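Microcin B17-processing protein McbD (Escherichia coli str. K-12 substr. MG1655, PDB 6GRH) is required to process the inactive microcin B17 precursor McbA into the active peptide, and belongs to the YcaO family. Local coordinates at residues N66-G71 and V127-D132; V111-L116 and Q122-V127. The protein carries 1 engineered substitution. All coordinates share one frame; numbering follows the deposited sequence. Where two conformers were deposited one is given.

Both contacts are buried and lie side by side, their centres about 12 Å apart, well away from the centre of the chain. Contact 2 is the hydrogen-bonded pairing of strands 108-115 and 121-125, held by regular backbone bonds and by mostly apolar side chains on one face. Contact 1 follows where the second strand ends: the loop 127-132 meets the loop after helix 47-66, with no direct hydrogen bond between them, only aliphatic contacts and one shared water. Val127 belongs to both contacts, and Thr70 of the first packs on Ala126 of the second. Tyr341 of strand 339-347 touches Ile68 in contact 1 and Val111 in contact 2. The McbB chain borders both, with several polar bonds to 66-68 in contact 1.

Contact 1: residues N66-G71 and V127-D132; sequences NEIVTG and VIIALD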
ATOM      1  N   ASN E  66     -42.870  -0.280  -3.532  1.00 28.90           N
ATOM      2  CA  ASN E  66     -42.635   1.127  -3.144  1.00 29.67           C
ATOM      3  C   ASN E  66     -42.832   2.134  -4.241  1.00 31.03           C
ATOM      4  O   ASN E  66     -42.834   3.341  -3.923  1.00 32.55           O
ATOM      5  CB  ASN E  66     -41.196   1.356  -2.688  1.00 28.86           C
ATOM      6  CG  ASN E  66     -40.782   0.538  -1.492  1.00 28.95           C
ATOM      7  OD1 ASN E  66     -39.589   0.266  -1.358  1.00 29.30           O
ATOM      8  ND2 ASN E  66     -41.708   0.155  -0.625  1.00 28.68           N
ATOM      9  N   GLU E  67     -42.917   1.703  -5.499  1.00 31.49           N
ATOM     10  CA  GLU E  67     -42.665   2.625  -6.623  1.00 32.73           C
ATOM     11  C   GLU E  67     -43.685   2.682  -7.763  1.00 34.64           C
ATOM     12  O   GLU E  67     -43.459   3.458  -8.710  1.00 36.05           O
ATOM     13  CB  GLU E  67     -41.294   2.335  -7.215  1.00 32.03           C
ATOM     14  CG  GLU E  67     -40.134   2.657  -6.289  1.00 31.71           C
ATOM     15  CD  GLU E  67     -38.781   2.379  -6.934  1.00 32.09           C
ATOM     16  OE1 GLU E  67     -38.705   1.652  -7.964  1.00 32.13           O
ATOM     17  OE2 GLU E  67     -37.753   2.858  -6.405  1.00 32.41           O
ATOM     18  N   ILE E  68     -44.796   1.944  -7.676  1.00 34.73           N
ATOM     19  CA  ILE E  68     -45.758   1.930  -8.776  1.00 36.84           C
ATOM     20  C   ILE E  68     -46.606   3.206  -8.739  1.00 37.68           C
ATOM     21  O   ILE E  68     -47.137   3.560  -7.684  1.00 37.16           O
ATOM     22  CB  ILE E  68     -46.741   0.736  -8.730  1.00 37.24           C
ATOM     23  CG1 ILE E  68     -46.035  -0.618  -8.527  1.00 37.67           C
ATOM     24  CG2 ILE E  68     -47.617   0.715  -9.994  1.00 38.14           C
ATOM     25  CD1 ILE E  68     -45.524  -1.289  -9.775  1.00 36.65           C
ATOM     26  N   VAL E  69     -46.734   3.868  -9.894  1.00 38.73           N
ATOM     27  CA  VAL E  69     -47.735   4.924 -10.096  1.00 40.26           C
ATOM     28  C   VAL E  69     -48.624   4.482 -11.250  1.00 41.29           C
ATOM     29  O   VAL E  69     -48.127   4.083 -12.305  1.00 40.50           O
ATOM     30  CB  VAL E  69     -47.106   6.312 -10.363  1.00 41.09           C
ATOM     31  CG1 VAL E  69     -48.182   7.364 -10.672  1.00 42.55           C
ATOM     32  CG2 VAL E  69     -46.273   6.755  -9.148  1.00 40.65           C
ATOM     33  N   THR E  70     -49.938   4.537 -11.035  1.00 41.81           N
ATOM     34  CA  THR E  70     -50.915   4.041 -12.024  1.00 43.26           C
ATOM     35  C   THR E  70     -51.152   5.039 -13.134  1.00 45.26           C
ATOM     36  O   THR E  70     -50.916   6.223 -12.979  1.00 45.76           O
ATOM     37  CB  THR E  70     -52.257   3.708 -11.374  1.00 43.76           C
ATOM     38  OG1 THR E  70     -52.800   4.880 -10.753  1.00 43.42           O
ATOM     39  CG2 THR E  70     -52.044   2.639 -10.318  1.00 43.84           C
ATOM     40  N   GLY E  71     -51.635   4.548 -14.264  1.00 47.93           N
ATOM     41  CA  GLY E  71     -51.677   5.355 -15.469  1.00 50.18           C
ATOM     42  C   GLY E  71     -53.038   5.889 -15.823  1.00 52.98           C
ATOM     43  O   GLY E  71     -53.232   6.325 -16.960  1.00 57.08           O
ATOM     44  N   VAL E 127     -54.400  -2.847  -8.892  1.00 34.99           N
ATOM     45  CA  VAL E 127     -54.557  -3.473  -7.576  1.00 34.84           C
ATOM     46  C   VAL E 127     -53.914  -4.878  -7.477  1.00 34.31           C
ATOM     47  O   VAL E 127     -53.518  -5.319  -6.395  1.00 33.25           O
ATOM     48  CB  VAL E 127     -56.037  -3.525  -7.172  1.00 36.17           C
ATOM     49  CG1 VAL E 127     -56.797  -4.591  -7.970  1.00 36.43           C
ATOM     50  CG2 VAL E 127     -56.186  -3.727  -5.666  1.00 36.29           C
ATOM     51  N   ILE E 128     -53.820  -5.571  -8.606  1.00 34.59           N
ATOM     52  CA  ILE E 128     -53.177  -6.884  -8.647  1.00 35.86           C
ATOM     53  C   ILE E 128     -51.633  -6.801  -8.535  1.00 34.85           C
ATOM     54  O   ILE E 128     -51.002  -7.718  -8.017  1.00 35.65           O
ATOM     55  CB  ILE E 128     -53.606  -7.661  -9.916  1.00 37.04           C
ATOM     56  CG1 ILE E 128     -55.133  -7.806  -9.919  1.00 38.61           C
ATOM     57  CG2 ILE E 128     -52.961  -9.046  -9.961  1.00 37.14           C
ATOM     58  CD1 ILE E 128     -55.705  -8.242 -11.242  1.00 39.80           C
ATOM     59  N   ILE E 129     -51.060  -5.694  -8.996  0.50 34.43           N
ATOM     60  CA  ILE E 129     -49.620  -5.552  -9.185  0.50 33.51           C
ATOM     61  C   ILE E 129     -48.896  -4.809  -8.067  0.50 33.19           C
ATOM     62  O   ILE E 129     -47.815  -5.217  -7.651  0.50 32.53           O
ATOM     63  CB  ILE E 129     -49.358  -4.880 -10.544  0.50 33.35           C
ATOM     64  CG1 ILE E 129     -49.066  -5.982 -11.553  0.50 33.25           C
ATOM     65  CG2 ILE E 129     -48.200  -3.901 -10.467  0.50 32.68           C
ATOM     66  CD1 ILE E 129     -49.831  -5.873 -12.848  0.50 34.04           C
ATOM     67  N   ALA E 130     -49.496  -3.728  -7.583  1.00 33.57           N
ATOM     68  CA  ALA E 130     -48.882  -2.894  -6.553  1.00 33.93           C
ATOM     69  C   ALA E 130     -49.020  -3.553  -5.163  1.00 34.64           C
ATOM     70  O   ALA E 130     -50.112  -3.933  -4.785  1.00 35.02           O
ATOM     71  CB  ALA E 130     -49.559  -1.532  -6.569  1.00 33.83           C
ATOM     72  N   LEU E 131     -47.929  -3.687  -4.414  0.50 34.08           N
ATOM     73  CA  LEU E 131     -48.012  -4.368  -3.120  0.50 34.95           C
ATOM     74  C   LEU E 131     -48.346  -3.419  -1.962  0.50 36.27           C
ATOM     75  O   LEU E 131     -48.908  -3.859  -0.945  0.50 36.71           O
ATOM     76  CB  LEU E 131     -46.765  -5.211  -2.873  0.50 34.41           C
ATOM     77  CG  LEU E 131     -46.871  -6.582  -3.566  0.50 34.50           C
ATOM     78  CD1 LEU E 131     -48.105  -6.703  -4.445  0.50 34.90           C
ATOM     79  CD2 LEU E 131     -45.632  -6.853  -4.382  0.50 33.57           C
ATOM     80  N   ASP E 132     -48.108  -2.119  -2.149  1.00 36.68           N
ATOM     81  CA  ASP E 132     -48.456  -1.128  -1.116  1.00 37.57           C
ATOM     82  C   ASP E 132     -49.975  -0.882  -1.055  1.00 38.75           C
ATOM     83  O   ASP E 132     -50.703  -1.249  -1.974  1.00 38.78           O
ATOM     84  CB  ASP E 132     -47.750   0.193  -1.403  1.00 37.25           C
ATOM     85  CG  ASP E 132     -48.331   0.903  -2.604  1.00 38.47           C
ATOM     86  OD1 ASP E 132     -48.091   0.442  -3.748  1.00 38.74           O
ATOM     87  OD2 ASP E 132     -49.070   1.895  -2.411  1.00 39.53           O
TER
HETATM   88  O   HOH W   1     -45.839   0.337  -5.337  1.00 36.32           O
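Ile68 reaches from the loop after helix 47-66 into the turn at Ile129 and Ala130, and both of its apolar contacts are made along one branch. Ile68 CG1 stands anti to the carbonyl carbon and beside the backbone N (chi1 -49°), which lays it against Ala130, 4.1 Å from Ala130 CB. A second bend (chi2 -85°) carries Ile68 CD1 on to the methyl Ile129 CG2 at 3.8 Å; here the two isoleucine side chains cross at about a right angle. Ile129 is modelled in two conformers, so this last contact is the less certain one. Tyr341 of strand 339-347 touches both isoleucines, and His63 of helix 47-66 also packs on Ile68.

On the polar side a water joins the loops: it accepts from Ile68 N at 3.0 Å and donates to Asp132 OD1 at 2.8 Å. Asp132 OD1 is also bonded to Thr135 OG1, while OD2 accepts from the backbone N of Ile134, an Asx turn that fixes the carboxylate. Facing the partner subunit, Ile68 O accepts from Lys206 of McbB, and Glu67 OE2 forms salt bridges with Arg62 of its own chain and with Arg199 of McbB. The loops therefore meet through hydrocarbon alone where they touch directly, whereas their directional link runs through water to a carboxylate already positioned by its own turn.

Contact 2: residues V111-L116 and Q122-V127; sequences VRAFNL and QEIPAV
Val111 and Ile124 face each other as a hydrogen-bonded antiparallel pair: Val111 N donates to Ile124 O and Ile124 N to Val111 O, both at 3.0 Å. On the face shared by Val111, Ala113, Gln122 and Ile124, the side chain of Ile124 can be followed outward. At CB it forks. Ile124 CG1, set between the backbone N and the carbonyl carbon (chi1 60°), meets Val111 CG2 at 3.7 Å; Ile124 CG2, beside the backbone N, turns to Ala113 CB at 4.0 Å. From CG1 the chain runs on extended to Ile124 CD1, which passes Ala113 CB at 4.2 Å and also packs against Ile129 of contact 1. Phe88 of helix 82-95 also packs on this side chain.

The pairing is that of a beta hairpin, strands 108-115 and 121-125, and it continues at Ala113 and Gln122. There Gln122 N bonds Ala113 O at 2.9 Å, while Ala113 N approaches Gln122 O from above the carbonyl plane, 39° out of it. Past the Val111-Ile124 pair, where the second strand ends, Val111 CG1 reaches Ala126 CB at 3.8 Å. Between the pairs, Glu123 CA makes a CA-H...O contact of 3.1 Å with Val111 O, and its carboxylate leads off to a salt bridge with Lys74.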
ATOM      1  N   VAL E 111     -52.605  -0.253 -15.025  1.00 35.61           N
ATOM      2  CA  VAL E 111     -51.206  -0.325 -15.420  1.00 34.07           C
ATOM      3  C   VAL E 111     -51.102  -0.951 -16.793  1.00 33.65           C
ATOM      4  O   VAL E 111     -51.971  -1.733 -17.202  1.00 32.73           O
ATOM      5  CB  VAL E 111     -50.326  -1.144 -14.447  1.00 33.49           C
ATOM      6  CG1 VAL E 111     -50.213  -0.419 -13.122  1.00 33.75           C
ATOM      7  CG2 VAL E 111     -50.846  -2.562 -14.246  1.00 33.81           C
ATOM      8  N   ARG E 112     -49.999  -0.628 -17.464  1.00 32.48           N
ATOM      9  CA  ARG E 112     -49.732  -1.063 -18.824  1.00 32.59           C
ATOM     10  C   ARG E 112     -49.474  -2.580 -18.847  1.00 32.32           C
ATOM     11  O   ARG E 112     -48.943  -3.140 -17.886  1.00 31.69           O
ATOM     12  CB  ARG E 112     -48.556  -0.262 -19.423  1.00 32.13           C
ATOM     13  CG  ARG E 112     -47.187  -0.656 -18.863  1.00 31.76           C
ATOM     14  CD  ARG E 112     -46.080   0.282 -19.301  1.00 31.84           C
ATOM     15  NE  ARG E 112     -46.100   1.552 -18.601  1.00 31.70           N
ATOM     16  CZ  ARG E 112     -45.691   1.743 -17.344  1.00 31.83           C
ATOM     17  NH1 ARG E 112     -45.253   0.740 -16.573  1.00 31.17           N
ATOM     18  NH2 ARG E 112     -45.758   2.962 -16.829  1.00 32.01           N
ATOM     19  N   ALA E 113     -49.883  -3.238 -19.927  1.00 32.97           N
ATOM     20  CA  ALA E 113     -49.583  -4.650 -20.123  1.00 33.04           C
ATOM     21  C   ALA E 113     -49.683  -5.019 -21.589  1.00 34.13           C
ATOM     22  O   ALA E 113     -50.249  -4.266 -22.397  1.00 36.25           O
ATOM     23  CB  ALA E 113     -50.518  -5.513 -19.290  1.00 33.20           C
ATOM     24  N   PHE E 114     -49.149  -6.173 -21.943  1.00 33.88           N
ATOM     25  CA  PHE E 114     -49.474  -6.767 -23.236  1.00 34.80           C
ATOM     26  C   PHE E 114     -49.810  -8.234 -23.088  1.00 34.77           C
ATOM     27  O   PHE E 114     -49.351  -8.885 -22.154  1.00 34.01           O
ATOM     28  CB  PHE E 114     -48.348  -6.539 -24.260  1.00 34.98           C
ATOM     29  CG  PHE E 114     -47.005  -7.104 -23.866  1.00 34.19           C
ATOM     30  CD1 PHE E 114     -46.666  -8.433 -24.176  1.00 34.71           C
ATOM     31  CD2 PHE E 114     -46.049  -6.302 -23.260  1.00 33.96           C
ATOM     32  CE1 PHE E 114     -45.414  -8.946 -23.842  1.00 33.73           C
ATOM     33  CE2 PHE E 114     -44.805  -6.816 -22.923  1.00 33.16           C
ATOM     34  CZ  PHE E 114     -44.484  -8.139 -23.229  1.00 33.18           C
ATOM     35  N   ASN E 115     -50.631  -8.743 -24.002  1.00 35.58           N
ATOM     36  CA  ASN E 115     -50.991 -10.156 -24.019  1.00 36.18           C
ATOM     37  C   ASN E 115     -49.750 -10.979 -24.385  1.00 35.73           C
ATOM     38  O   ASN E 115     -49.085 -10.711 -25.388  1.00 36.01           O
ATOM     39  CB  ASN E 115     -52.150 -10.396 -25.011  1.00 37.53           C
ATOM     40  CG  ASN E 115     -52.589 -11.858 -25.084  1.00 38.43           C
ATOM     41  OD1 ASN E 115     -51.921 -12.703 -25.692  1.00 38.44           O
ATOM     42  ND2 ASN E 115     -53.735 -12.155 -24.489  1.00 39.33           N
ATOM     43  N   LEU E 116     -49.450 -11.982 -23.568  1.00 35.34           N
ATOM     44  CA  LEU E 116     -48.246 -12.804 -23.727  1.00 35.16           C
ATOM     45  C   LEU E 116     -48.104 -13.445 -25.125  1.00 36.18           C
ATOM     46  O   LEU E 116     -46.988 -13.604 -25.625  1.00 35.89           O
ATOM     47  CB  LEU E 116     -48.228 -13.905 -22.658  1.00 34.72           C
ATOM     48  CG  LEU E 116     -47.054 -14.891 -22.627  1.00 34.59           C
ATOM     49  CD1 LEU E 116     -45.767 -14.162 -22.333  1.00 33.71           C
ATOM     50  CD2 LEU E 116     -47.280 -15.979 -21.576  1.00 34.59           C
ATOM     51  N   GLN E 122     -52.642  -3.462 -23.837  1.00 41.86           N
ATOM     52  CA  GLN E 122     -53.843  -3.166 -23.062  1.00 42.13           C
ATOM     53  C   GLN E 122     -53.449  -2.652 -21.672  1.00 40.92           C
ATOM     54  O   GLN E 122     -52.298  -2.278 -21.445  1.00 39.88           O
ATOM     55  CB  GLN E 122     -54.724  -4.418 -22.978  1.00 42.56           C
ATOM     56  CG  GLN E 122     -54.091  -5.580 -22.258  1.00 42.11           C
ATOM     57  CD  GLN E 122     -55.110  -6.632 -21.896  1.00 43.39           C
ATOM     58  OE1 GLN E 122     -55.574  -7.368 -22.759  1.00 44.71           O
ATOM     59  NE2 GLN E 122     -55.476  -6.704 -20.613  1.00 43.57           N
ATOM     60  N   GLU E 123     -54.411  -2.601 -20.763  1.00 41.42           N
ATOM     61  CA  GLU E 123     -54.142  -2.376 -19.369  1.00 41.27           C
ATOM     62  C   GLU E 123     -54.775  -3.468 -18.521  1.00 39.92           C
ATOM     63  O   GLU E 123     -55.696  -4.166 -18.955  1.00 40.57           O
ATOM     64  CB  GLU E 123     -54.636  -0.988 -18.954  1.00 43.32           C
ATOM     65  CG  GLU E 123     -53.802   0.138 -19.529  1.00 44.89           C
ATOM     66  CD  GLU E 123     -54.454   1.494 -19.412  1.00 47.47           C
ATOM     67  OE1 GLU E 123     -55.631   1.636 -19.788  1.00 51.02           O
ATOM     68  OE2 GLU E 123     -53.778   2.436 -18.957  1.00 50.09           O
ATOM     69  N   ILE E 124     -54.249  -3.620 -17.318  1.00 37.65           N
ATOM     70  CA  ILE E 124     -54.814  -4.519 -16.337  1.00 37.76           C
ATOM     71  C   ILE E 124     -54.959  -3.749 -15.024  1.00 37.30           C
ATOM     72  O   ILE E 124     -54.393  -2.648 -14.890  1.00 35.83           O
ATOM     73  CB  ILE E 124     -53.977  -5.802 -16.185  1.00 38.08           C
ATOM     74  CG1 ILE E 124     -52.545  -5.495 -15.740  1.00 37.28           C
ATOM     75  CG2 ILE E 124     -53.978  -6.584 -17.503  1.00 38.65           C
ATOM     76  CD1 ILE E 124     -51.730  -6.750 -15.491  1.00 37.33           C
ATOM     77  N   PRO E 125     -55.746  -4.293 -14.069  1.00 37.49           N
ATOM     78  CA  PRO E 125     -55.919  -3.578 -12.808  1.00 37.16           C
ATOM     79  C   PRO E 125     -54.646  -3.470 -12.008  1.00 36.22           C
ATOM     80  O   PRO E 125     -53.977  -4.474 -11.763  1.00 35.71           O
ATOM     81  CB  PRO E 125     -56.949  -4.424 -12.060  1.00 38.08           C
ATOM     82  CG  PRO E 125     -57.752  -5.030 -13.144  1.00 38.75           C
ATOM     83  CD  PRO E 125     -56.729  -5.394 -14.183  1.00 38.22           C
ATOM     84  N   ALA E 126     -54.342  -2.243 -11.599  1.00 35.67           N
ATOM     85  CA  ALA E 126     -53.166  -1.948 -10.801  1.00 34.90           C
ATOM     86  C   ALA E 126     -53.195  -2.635  -9.435  1.00 34.84           C
ATOM     87  O   ALA E 126     -52.122  -2.987  -8.894  1.00 34.43           O
ATOM     88  CB  ALA E 126     -53.028  -0.443 -10.620  1.00 34.87           C
ATOM     89  N   VAL E 127     -54.400  -2.847  -8.892  1.00 34.99           N
ATOM     90  CA  VAL E 127     -54.557  -3.473  -7.576  1.00 34.84           C
ATOM     91  C   VAL E 127     -53.914  -4.878  -7.477  1.00 34.31           C
ATOM     92  O   VAL E 127     -53.518  -5.319  -6.395  1.00 33.25           O
ATOM     93  CB  VAL E 127     -56.037  -3.525  -7.172  1.00 36.17           C
ATOM     94  CG1 VAL E 127     -56.797  -4.591  -7.970  1.00 36.43           C
ATOM     95  CG2 VAL E 127     -56.186  -3.727  -5.666  1.00 36.29           C
TER